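Local coordinates for protein uronate dehydrogenase (Agrobacterium tumefaciens, PDB 3RFX) that catalyses the NAD-dependent oxidation of uronic acids such as glucuronate and galacturonate, using a Rossmann-fold dehydrogenase scaffold, at residues Q103-T114 with F154-G164; R174-D184 with G205-W214. The protein carries 1 engineered substitution. One frame throughout, in Å; residues are numbered along the deposited sequence.

Interaction 1: residues Q103-T114 with F154-G164; sequences QPRIVFASSNHT and FGQETALVRIG
Glu157 OE1 comes to the guanidinium edge of Arg105 and makes a salt bridge with NH2 at 2.8 Å, the carboxylate turned 83° from the guanidinium and met from above its own plane. A water joins OE1 to Arg105 NE, while Arg105 NH1 goes on to the carbonyls of Val192 and Ala195. Thr114 OG1 lies over one face of the Arg162 guanidinium, whose NH2 is salt-bridged to Glu144. The Gln156 amide is pinned by two bonds near its plane: NE2 gives to Pro104 O (2.9 Å) and to Glu157 O, a bend at chi2 (71°) turning the chain back toward them. Gln103 NE2 likewise reaches Phe154 O. Between these ends the backbones bond in parallel register from Ile106 N to Glu157 O through Val161 N to Phe108 O (3.0 Å), weakening at Ser110; just past the strand end Asn112 takes over, its N and ND2 both gripping Ile163 O, ND2 on a lone pair at 2.9 Å. Val107, Ala159, Val161 and Ile163 pack on helix 182-194 from one face, which Ala109 shares; Phe108 CD2 meets Leu160 CD2 on the other. Such parallel strands, connected through helix 135-154, form a beta-alpha-beta unit of the NAD-binding Rossmann fold.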
loop_
_atom_site.group_PDB
_atom_site.type_symbol
_atom_site.label_atom_id
_atom_site.label_comp_id
_atom_site.label_asym_id
_atom_site.label_seq_id
_atom_site.Cartn_x
_atom_site.Cartn_y
_atom_site.Cartn_z
ATOM N N GLN A 103 -3.142 20.122 30.886
ATOM C CA GLN A 103 -2.660 19.560 29.619
ATOM C C GLN A 103 -2.470 20.610 28.536
ATOM O O GLN A 103 -3.037 20.504 27.450
ATOM C CB GLN A 103 -3.576 18.414 29.146
ATOM C CG GLN A 103 -3.603 17.287 30.154
ATOM C CD GLN A 103 -4.484 16.106 29.779
ATOM O OE1 GLN A 103 -4.556 15.133 30.530
ATOM N NE2 GLN A 103 -5.143 16.176 28.628
ATOM N N PRO A 104 -1.651 21.634 28.823
ATOM C CA PRO A 104 -1.342 22.628 27.796
ATOM C C PRO A 104 -0.754 21.906 26.575
ATOM O O PRO A 104 0.024 20.963 26.741
ATOM C CB PRO A 104 -0.261 23.489 28.467
ATOM C CG PRO A 104 0.355 22.577 29.485
ATOM C CD PRO A 104 -0.812 21.804 30.020
ATOM N N ARG A 105 -1.148 22.331 25.383
ATOM C CA ARG A 105 -0.667 21.725 24.144
ATOM C C ARG A 105 0.856 21.866 24.039
ATOM O O ARG A 105 1.409 22.912 24.390
ATOM C CB ARG A 105 -1.350 22.404 22.960
ATOM C CG ARG A 105 -1.034 21.804 21.599
ATOM C CD ARG A 105 -1.957 22.381 20.541
ATOM N NE ARG A 105 -3.327 21.873 20.686
ATOM C CZ ARG A 105 -4.336 22.243 19.904
ATOM N NH1 ARG A 105 -4.126 23.116 18.931
ATOM N NH2 ARG A 105 -5.559 21.738 20.091
ATOM N N ILE A 106 1.515 20.817 23.546
ATOM C CA ILE A 106 2.977 20.774 23.471
ATOM C C ILE A 106 3.495 20.704 22.032
ATOM O O ILE A 106 3.009 19.908 21.227
ATOM C CB ILE A 106 3.514 19.562 24.239
ATOM C CG1 ILE A 106 3.163 19.690 25.727
ATOM C CG2 ILE A 106 5.041 19.399 24.046
ATOM C CD1 ILE A 106 3.316 18.403 26.488
ATOM N N VAL A 107 4.457 21.560 21.703
ATOM C CA VAL A 107 5.263 21.356 20.494
ATOM C C VAL A 107 6.559 20.702 20.960
ATOM O O VAL A 107 7.347 21.317 21.675
ATOM C CB VAL A 107 5.557 22.675 19.747
ATOM C CG1 VAL A 107 6.523 22.444 18.565
ATOM C CG2 VAL A 107 4.274 23.306 19.238
ATOM N N PHE A 108 6.761 19.441 20.596
ATOM C CA PHE A 108 7.947 18.705 21.010
ATOM C C PHE A 108 9.026 18.770 19.929
ATOM O O PHE A 108 8.767 18.446 18.777
ATOM C CB PHE A 108 7.583 17.245 21.281
ATOM C CG PHE A 108 8.763 16.359 21.579
ATOM C CD1 PHE A 108 9.718 16.735 22.513
ATOM C CD2 PHE A 108 8.905 15.133 20.944
ATOM C CE1 PHE A 108 10.797 15.909 22.804
ATOM C CE2 PHE A 108 9.987 14.301 21.231
ATOM C CZ PHE A 108 10.925 14.687 22.165
ATOM N N ALA A 109 10.232 19.191 20.305
ATOM C CA ALA A 109 11.369 19.134 19.385
ATOM C C ALA A 109 11.894 17.706 19.293
ATOM O O ALA A 109 12.778 17.314 20.051
ATOM C CB ALA A 109 12.483 20.073 19.849
ATOM N N SER A 110 11.322 16.909 18.400
ATOM C CA SER A 110 11.901 15.613 18.098
ATOM C C SER A 110 13.030 15.880 17.100
ATOM O O SER A 110 13.498 17.016 16.966
ATOM C CB SER A 110 10.858 14.658 17.506
ATOM O OG SER A 110 11.374 13.336 17.409
ATOM N N SER A 111 13.444 14.857 16.367
ATOM C CA SER A 111 14.633 15.009 15.539
ATOM C C SER A 111 14.625 14.082 14.336
ATOM O O SER A 111 14.080 12.983 14.405
ATOM C CB SER A 111 15.867 14.691 16.392
ATOM O OG SER A 111 17.030 14.718 15.598
ATOM N N ASN A 112 15.261 14.515 13.247
ATOM C CA ASN A 112 15.517 13.616 12.126
ATOM C C ASN A 112 16.340 12.410 12.567
ATOM O O ASN A 112 16.343 11.372 11.903
ATOM C CB ASN A 112 16.244 14.355 10.990
ATOM C CG ASN A 112 17.665 14.766 11.377
ATOM O OD1 ASN A 112 18.605 13.987 11.233
ATOM N ND2 ASN A 112 17.815 15.980 11.888
ATOM N N HIS A 113 17.054 12.531 13.686
ATOM C CA HIS A 113 17.900 11.424 14.125
ATOM C C HIS A 113 17.129 10.178 14.560
ATOM O O HIS A 113 17.714 9.109 14.724
ATOM C CB HIS A 113 18.929 11.896 15.154
ATOM C CG HIS A 113 19.853 12.926 14.590
ATOM N ND1 HIS A 113 20.734 12.639 13.568
ATOM C CD2 HIS A 113 19.986 14.248 14.845
ATOM C CE1 HIS A 113 21.387 13.738 13.233
ATOM N NE2 HIS A 113 20.956 14.727 13.996
ATOM N N THR A 114 15.812 10.308 14.701
ATOM C CA THR A 114 14.959 9.141 14.921
ATOM C C THR A 114 14.927 8.205 13.707
ATOM O O THR A 114 14.557 7.040 13.828
ATOM C CB THR A 114 13.502 9.554 15.216
ATOM O OG1 THR A 114 13.007 10.350 14.131
ATOM C CG2 THR A 114 13.419 10.366 16.515
ATOM N N PHE A 154 -4.901 10.059 27.973
ATOM C CA PHE A 154 -5.391 11.257 28.658
ATOM C C PHE A 154 -5.855 12.357 27.709
ATOM O O PHE A 154 -6.465 13.339 28.137
ATOM C CB PHE A 154 -4.302 11.835 29.571
ATOM C CG PHE A 154 -3.817 10.878 30.610
ATOM C CD1 PHE A 154 -4.638 10.512 31.667
ATOM C CD2 PHE A 154 -2.536 10.347 30.539
ATOM C CE1 PHE A 154 -4.187 9.632 32.629
ATOM C CE2 PHE A 154 -2.081 9.469 31.491
ATOM C CZ PHE A 154 -2.904 9.108 32.544
ATOM N N GLY A 155 -5.554 12.213 26.422
ATOM C CA GLY A 155 -5.934 13.226 25.455
ATOM C C GLY A 155 -4.965 14.396 25.341
ATOM O O GLY A 155 -5.254 15.394 24.678
ATOM N N GLN A 156 -3.816 14.291 25.997
ATOM C CA GLN A 156 -2.774 15.318 25.872
ATOM C C GLN A 156 -2.341 15.426 24.400
ATOM O O GLN A 156 -1.988 14.420 23.791
ATOM C CB GLN A 156 -1.574 14.938 26.745
ATOM C CG GLN A 156 -0.308 15.780 26.504
ATOM C CD GLN A 156 -0.434 17.201 27.016
ATOM O OE1 GLN A 156 -0.650 17.414 28.210
ATOM N NE2 GLN A 156 -0.295 18.182 26.119
ATOM N N GLU A 157 -2.376 16.629 23.832
ATOM C CA GLU A 157 -2.014 16.820 22.426
ATOM C C GLU A 157 -0.588 17.347 22.260
ATOM O O GLU A 157 -0.154 18.246 22.989
ATOM C CB GLU A 157 -3.000 17.767 21.736
ATOM C CG GLU A 157 -4.442 17.242 21.722
ATOM C CD GLU A 157 -5.383 18.158 20.956
ATOM O OE1 GLU A 157 -5.685 19.256 21.461
ATOM O OE2 GLU A 157 -5.798 17.793 19.839
ATOM N N THR A 158 0.123 16.787 21.286
ATOM C CA THR A 158 1.535 17.111 21.059
ATOM C C THR A 158 1.806 17.075 19.556
ATOM O O THR A 158 1.372 16.148 18.871
ATOM C CB THR A 158 2.465 16.048 21.711
ATOM O OG1 THR A 158 2.230 15.963 23.126
ATOM C CG2 THR A 158 3.954 16.361 21.445
ATOM N N ALA A 159 2.512 18.073 19.042
ATOM C CA ALA A 159 3.066 17.984 17.688
ATOM C C ALA A 159 4.473 17.410 17.804
ATOM O O ALA A 159 5.325 18.001 18.460
ATOM C CB ALA A 159 3.118 19.365 17.034
ATOM N N LEU A 160 4.713 16.259 17.180
ATOM C CA LEU A 160 6.031 15.621 17.232
ATOM C C LEU A 160 6.872 16.105 16.053
ATOM O O LEU A 160 6.821 15.535 14.959
ATOM C CB LEU A 160 5.889 14.100 17.187
ATOM C CG LEU A 160 4.979 13.497 18.262
ATOM C CD1 LEU A 160 4.764 12.016 17.996
ATOM C CD2 LEU A 160 5.566 13.737 19.655
ATOM N N VAL A 161 7.633 17.168 16.270
ATOM C CA VAL A 161 8.317 17.819 15.164
ATOM C C VAL A 161 9.723 17.249 14.996
ATOM O O VAL A 161 10.606 17.498 15.813
ATOM C CB VAL A 161 8.374 19.344 15.350
ATOM C CG1 VAL A 161 8.892 20.014 14.079
ATOM C CG2 VAL A 161 6.991 19.879 15.706
ATOM N N ARG A 162 9.905 16.463 13.943
ATOM C CA ARG A 162 11.204 15.880 13.627
ATOM C C ARG A 162 12.046 16.922 12.914
ATOM O O ARG A 162 12.041 17.022 11.687
ATOM C CB ARG A 162 11.028 14.620 12.785
ATOM C CG ARG A 162 10.373 13.500 13.579
ATOM C CD ARG A 162 10.178 12.233 12.751
ATOM N NE ARG A 162 9.627 11.153 13.570
ATOM C CZ ARG A 162 9.186 9.998 13.081
ATOM N NH1 ARG A 162 9.219 9.769 11.770
ATOM N NH2 ARG A 162 8.711 9.076 13.901
ATOM N N ILE A 163 12.744 17.729 13.700
ATOM C CA ILE A 163 13.523 18.842 13.146
ATOM C C ILE A 163 14.647 18.347 12.215
ATOM O O ILE A 163 15.371 17.414 12.554
ATOM C CB ILE A 163 14.113 19.702 14.277
ATOM C CG1 ILE A 163 12.976 20.305 15.112
ATOM C CG2 ILE A 163 14.986 20.828 13.716
ATOM C CD1 ILE A 163 13.444 20.983 16.388
ATOM N N GLY A 164 14.754 18.962 11.043
ATOM C CA GLY A 164 15.858 18.700 10.130
ATOM C C GLY A 164 17.069 19.490 10.602
ATOM O O GLY A 164 17.726 19.113 11.574
HETATM O O HOH W 1 -3.567 18.970 25.182
HETATM O O HOH W 2 -5.815 17.976 26.393
HETATM O O HOH W 3 -4.499 20.736 23.219
#

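Interaction 2: residues R174-D184 with G205-W214; sequences RMLSTWFSHDD and GASANDAGWW. With PO4 (phosphate ion), chain F.
Ser177 meets the 205-214 loop with every atom of its side chain. CB sits over one face of the Trp213 indole, a CH-pi contact 3.6 Å from the centroid of the five-membered ring. From there OG, placed anti to the carbonyl carbon (chi1 -58°), reaches past the ring and donates to Ala211 O at 2.7 Å, approaching from above the carbonyl plane. Next to it Thr178 CG2 presses on the six-membered part of the same indole, 3.4 Å from Trp213 CZ3, and Arg174 CG touches CH2.

Asn209 points its amide into the bend after helix 175-178. One nitrogen, ND2, serves two carbonyls: Trp179 O on a lone pair at 3.0 Å, and Ser177 O from well above the carbonyl plane. Trp179 O also receives Ser207 N at 2.8 Å. With Asn209 OD1 taking the backbone N of Ala230, both ends of the amide are engaged and its rotation is fixed. Two waters bridge the backbones, from Leu176 O to Ala211 N and from Ser177 O to Trp213 N.

Farther along, the Phe180 ring lies flat against the Gly205-Ala206 peptide, with Gly205 CA over its face. Ser207 OG then relays between two groups, accepting from Ser181 N in an almost straight bond (177°) and donating to the anti lone pair of Asp184 OD2. Ser181 is the N-cap of helix 182-194, its OG accepting from Asp184 N and also hydrogen-bonded to Asp228 OD2; at that helix start His182 ND1 donates to a phosphate ion that probably comes from the crystallisation liquor.

In the buried Asp184 carboxylate, OD1 takes Lys227 N and OD2 takes Ser207 OG and Asp228 N; three donors would be expected to favour the ionised form.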
loop_
_atom_site.group_PDB
_atom_site.type_symbol
_atom_site.label_atom_id
_atom_site.label_comp_id
_atom_site.label_asym_id
_atom_site.label_seq_id
_atom_site.Cartn_x
_atom_site.Cartn_y
_atom_site.Cartn_z
ATOM N N ARG A 174 23.779 18.406 2.604
ATOM C CA ARG A 174 22.660 17.758 3.295
ATOM C C ARG A 174 21.536 18.751 3.589
ATOM O O ARG A 174 20.353 18.416 3.473
ATOM C CB ARG A 174 23.148 17.088 4.584
ATOM C CG ARG A 174 22.045 16.458 5.446
ATOM C CD ARG A 174 22.656 15.541 6.510
ATOM N NE ARG A 174 21.681 15.089 7.510
ATOM C CZ ARG A 174 21.325 15.786 8.586
ATOM N NH1 ARG A 174 21.855 16.980 8.818
ATOM N NH2 ARG A 174 20.427 15.287 9.434
ATOM N N MET A 175 21.897 19.972 3.970
ATOM C CA MET A 175 20.882 20.969 4.319
ATOM C C MET A 175 20.060 21.448 3.137
ATOM O O MET A 175 19.025 22.093 3.312
ATOM C CB MET A 175 21.502 22.158 5.059
ATOM C CG MET A 175 22.089 21.761 6.396
ATOM S SD MET A 175 22.453 23.216 7.392
ATOM C CE MET A 175 23.529 22.491 8.626
ATOM N N LEU A 176 20.502 21.141 1.924
ATOM C CA LEU A 176 19.650 21.423 0.769
ATOM C C LEU A 176 18.370 20.592 0.870
ATOM O O LEU A 176 17.372 20.903 0.220
ATOM C CB LEU A 176 20.370 21.101 -0.542
ATOM C CG LEU A 176 21.572 22.004 -0.806
ATOM C CD1 LEU A 176 22.314 21.564 -2.074
ATOM C CD2 LEU A 176 21.111 23.465 -0.927
ATOM N N SER A 177 18.420 19.529 1.668
ATOM C CA SER A 177 17.244 18.693 1.900
ATOM C C SER A 177 16.640 18.931 3.278
ATOM O O SER A 177 15.419 18.912 3.417
ATOM C CB SER A 177 17.580 17.200 1.737
ATOM O OG SER A 177 18.105 16.932 0.438
ATOM N N THR A 178 17.486 19.138 4.292
ATOM C CA THR A 178 17.017 19.144 5.683
ATOM C C THR A 178 16.716 20.519 6.283
ATOM O O THR A 178 16.169 20.600 7.388
ATOM C CB THR A 178 18.016 18.445 6.633
ATOM O OG1 THR A 178 19.254 19.162 6.627
ATOM C CG2 THR A 178 18.268 16.993 6.214
ATOM N N TRP A 179 17.070 21.586 5.576
ATOM C CA TRP A 179 16.919 22.937 6.117
ATOM C C TRP A 179 15.493 23.206 6.559
ATOM O O TRP A 179 14.542 22.921 5.834
ATOM C CB TRP A 179 17.312 23.989 5.082
ATOM C CG TRP A 179 17.366 25.401 5.626
ATOM C CD1 TRP A 179 17.968 25.813 6.781
ATOM C CD2 TRP A 179 16.816 26.574 5.019
ATOM N NE1 TRP A 179 17.820 27.175 6.933
ATOM C CE2 TRP A 179 17.115 27.664 5.864
ATOM C CE3 TRP A 179 16.095 26.811 3.839
ATOM C CZ2 TRP A 179 16.726 28.968 5.565
ATOM C CZ3 TRP A 179 15.707 28.103 3.545
ATOM C CH2 TRP A 179 16.024 29.168 4.407
ATOM N N PHE A 180 15.371 23.769 7.757
ATOM C CA PHE A 180 14.088 24.198 8.318
ATOM C C PHE A 180 14.301 25.646 8.734
ATOM O O PHE A 180 14.970 25.905 9.733
ATOM C CB PHE A 180 13.779 23.354 9.549
ATOM C CG PHE A 180 12.339 23.444 10.029
ATOM C CD1 PHE A 180 11.333 23.936 9.203
ATOM C CD2 PHE A 180 12.004 22.990 11.295
ATOM C CE1 PHE A 180 10.006 23.992 9.654
ATOM C CE2 PHE A 180 10.685 23.032 11.749
ATOM C CZ PHE A 180 9.693 23.529 10.930
ATOM N N SER A 181 13.767 26.589 7.967
ATOM C CA SER A 181 14.035 28.004 8.240
ATOM C C SER A 181 13.386 28.456 9.551
ATOM O O SER A 181 12.415 27.858 10.013
ATOM C CB SER A 181 13.537 28.888 7.101
ATOM O OG SER A 181 12.111 28.931 7.087
ATOM N N HIS A 182 13.924 29.516 10.149
ATOM C CA HIS A 182 13.297 30.090 11.334
ATOM C C HIS A 182 11.851 30.480 11.049
ATOM O O HIS A 182 10.951 30.147 11.828
ATOM C CB HIS A 182 14.086 31.302 11.837
ATOM C CG HIS A 182 15.437 30.955 12.370
ATOM N ND1 HIS A 182 16.439 31.888 12.523
ATOM C CD2 HIS A 182 15.956 29.773 12.779
ATOM C CE1 HIS A 182 17.514 31.298 13.013
ATOM N NE2 HIS A 182 17.248 30.016 13.177
ATOM N N ASP A 183 11.626 31.164 9.930
ATOM C CA ASP A 183 10.274 31.574 9.548
ATOM C C ASP A 183 9.307 30.393 9.475
ATOM O O ASP A 183 8.159 30.496 9.917
ATOM C CB ASP A 183 10.268 32.288 8.198
ATOM C CG ASP A 183 10.698 33.744 8.294
ATOM O OD1 ASP A 183 10.898 34.253 9.418
ATOM O OD2 ASP A 183 10.828 34.377 7.229
ATOM N N ASP A 184 9.750 29.286 8.884
ATOM C CA ASP A 184 8.861 28.129 8.716
ATOM C C ASP A 184 8.602 27.387 10.024
ATOM O O ASP A 184 7.520 26.841 10.226
ATOM C CB ASP A 184 9.379 27.176 7.622
ATOM C CG ASP A 184 9.172 27.731 6.220
ATOM O OD1 ASP A 184 8.249 28.545 6.022
ATOM O OD2 ASP A 184 9.923 27.349 5.298
ATOM N N GLY A 205 10.041 18.323 10.190
ATOM C CA GLY A 205 10.472 19.696 10.357
ATOM C C GLY A 205 11.457 20.126 9.286
ATOM O O GLY A 205 12.663 20.084 9.507
ATOM N N ALA A 206 10.935 20.531 8.133
ATOM C CA ALA A 206 11.749 21.031 7.028
ATOM C C ALA A 206 10.990 22.100 6.261
ATOM O O ALA A 206 9.760 22.079 6.215
ATOM C CB ALA A 206 12.114 19.891 6.093
ATOM N N SER A 207 11.716 23.026 5.641
ATOM C CA SER A 207 11.087 23.994 4.757
ATOM C C SER A 207 10.640 23.322 3.446
ATOM O O SER A 207 10.718 22.109 3.326
ATOM C CB SER A 207 12.012 25.184 4.522
ATOM O OG SER A 207 12.134 25.937 5.722
ATOM N N ALA A 208 10.143 24.100 2.488
ATOM C CA ALA A 208 9.636 23.528 1.236
ATOM C C ALA A 208 10.788 23.350 0.249
ATOM O O ALA A 208 10.839 23.999 -0.799
ATOM C CB ALA A 208 8.547 24.418 0.634
ATOM N N ASN A 209 11.715 22.471 0.601
ATOM C CA ASN A 209 12.933 22.289 -0.182
ATOM C C ASN A 209 12.711 21.407 -1.407
ATOM O O ASN A 209 12.141 20.321 -1.294
ATOM C CB ASN A 209 14.020 21.675 0.712
ATOM C CG ASN A 209 14.223 22.460 2.003
ATOM O OD1 ASN A 209 14.099 23.687 2.017
ATOM N ND2 ASN A 209 14.493 21.751 3.097
ATOM N N ASP A 210 13.160 21.864 -2.575
ATOM C CA ASP A 210 13.063 21.044 -3.785
ATOM C C ASP A 210 13.645 19.656 -3.536
ATOM O O ASP A 210 13.120 18.665 -4.038
ATOM C CB ASP A 210 13.802 21.683 -4.967
ATOM C CG ASP A 210 13.065 22.874 -5.553
ATOM O OD1 ASP A 210 11.969 23.218 -5.058
ATOM O OD2 ASP A 210 13.594 23.461 -6.521
ATOM N N ALA A 211 14.736 19.585 -2.767
ATOM C CA ALA A 211 15.380 18.297 -2.492
ATOM C C ALA A 211 14.949 17.607 -1.195
ATOM O O ALA A 211 15.650 16.720 -0.705
ATOM C CB ALA A 211 16.915 18.442 -2.535
ATOM N N GLY A 212 13.802 18.000 -0.637
ATOM C CA GLY A 212 13.303 17.384 0.585
ATOM C C GLY A 212 13.082 15.881 0.458
ATOM O O GLY A 212 12.746 15.383 -0.633
ATOM N N TRP A 213 13.267 15.163 1.570
ATOM C CA TRP A 213 13.132 13.712 1.624
ATOM C C TRP A 213 11.805 13.260 2.239
ATOM O O TRP A 213 11.523 12.066 2.262
ATOM C CB TRP A 213 14.228 13.101 2.511
ATOM C CG TRP A 213 15.644 13.460 2.129
ATOM C CD1 TRP A 213 16.140 13.646 0.876
ATOM C CD2 TRP A 213 16.741 13.640 3.035
ATOM N NE1 TRP A 213 17.499 13.942 0.944
ATOM C CE2 TRP A 213 17.879 13.950 2.262
ATOM C CE3 TRP A 213 16.862 13.576 4.428
ATOM C CZ2 TRP A 213 19.127 14.189 2.839
ATOM C CZ3 TRP A 213 18.102 13.824 5.002
ATOM C CH2 TRP A 213 19.215 14.120 4.208
ATOM N N TRP A 214 11.022 14.205 2.763
ATOM C CA TRP A 214 9.939 13.872 3.704
ATOM C C TRP A 214 8.559 14.335 3.244
ATOM O O TRP A 214 8.414 15.402 2.673
ATOM C CB TRP A 214 10.233 14.468 5.093
ATOM C CG TRP A 214 11.567 14.049 5.650
ATOM C CD1 TRP A 214 12.155 12.811 5.542
ATOM C CD2 TRP A 214 12.468 14.856 6.411
ATOM N NE1 TRP A 214 13.372 12.813 6.182
ATOM C CE2 TRP A 214 13.588 14.054 6.722
ATOM C CE3 TRP A 214 12.444 16.185 6.853
ATOM C CZ2 TRP A 214 14.673 14.539 7.451
ATOM C CZ3 TRP A 214 13.524 16.666 7.578
ATOM C CH2 TRP A 214 14.619 15.842 7.876
HETATM P P PO4 F . 15.834 35.401 12.771
HETATM O O1 PO4 F . 16.131 34.375 11.702
HETATM O O2 PO4 F . 15.436 36.702 12.116
HETATM O O3 PO4 F . 14.700 34.919 13.640
HETATM O O4 PO4 F . 17.063 35.609 13.623
HETATM O O HOH W 4 16.437 21.889 -2.212
HETATM O O HOH W 5 14.096 16.510 4.020
#

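Overall arrangement
From the N terminus, strand 105-111 is followed by helix 135-154, and interaction 1 closes that excursion when strand 158-163 returns alongside. The chain then runs through helix 175-178 into helix 182-194 and strand 202-205, and interaction 2 closes this second loop as 205-214 comes back against 174-184. The two loops stand in series, neither nested nor crossed, with centres about 18 Å apart. They meet at the C-terminal ends of the last strands: Gly205 probably bonds Arg162 and Gly164 through its backbone, while Asn112 packs against Arg174 and Trp214. Strands 105-111 and 158-163 are thereby tied to the outermost strand 202-205 and the segment beyond it.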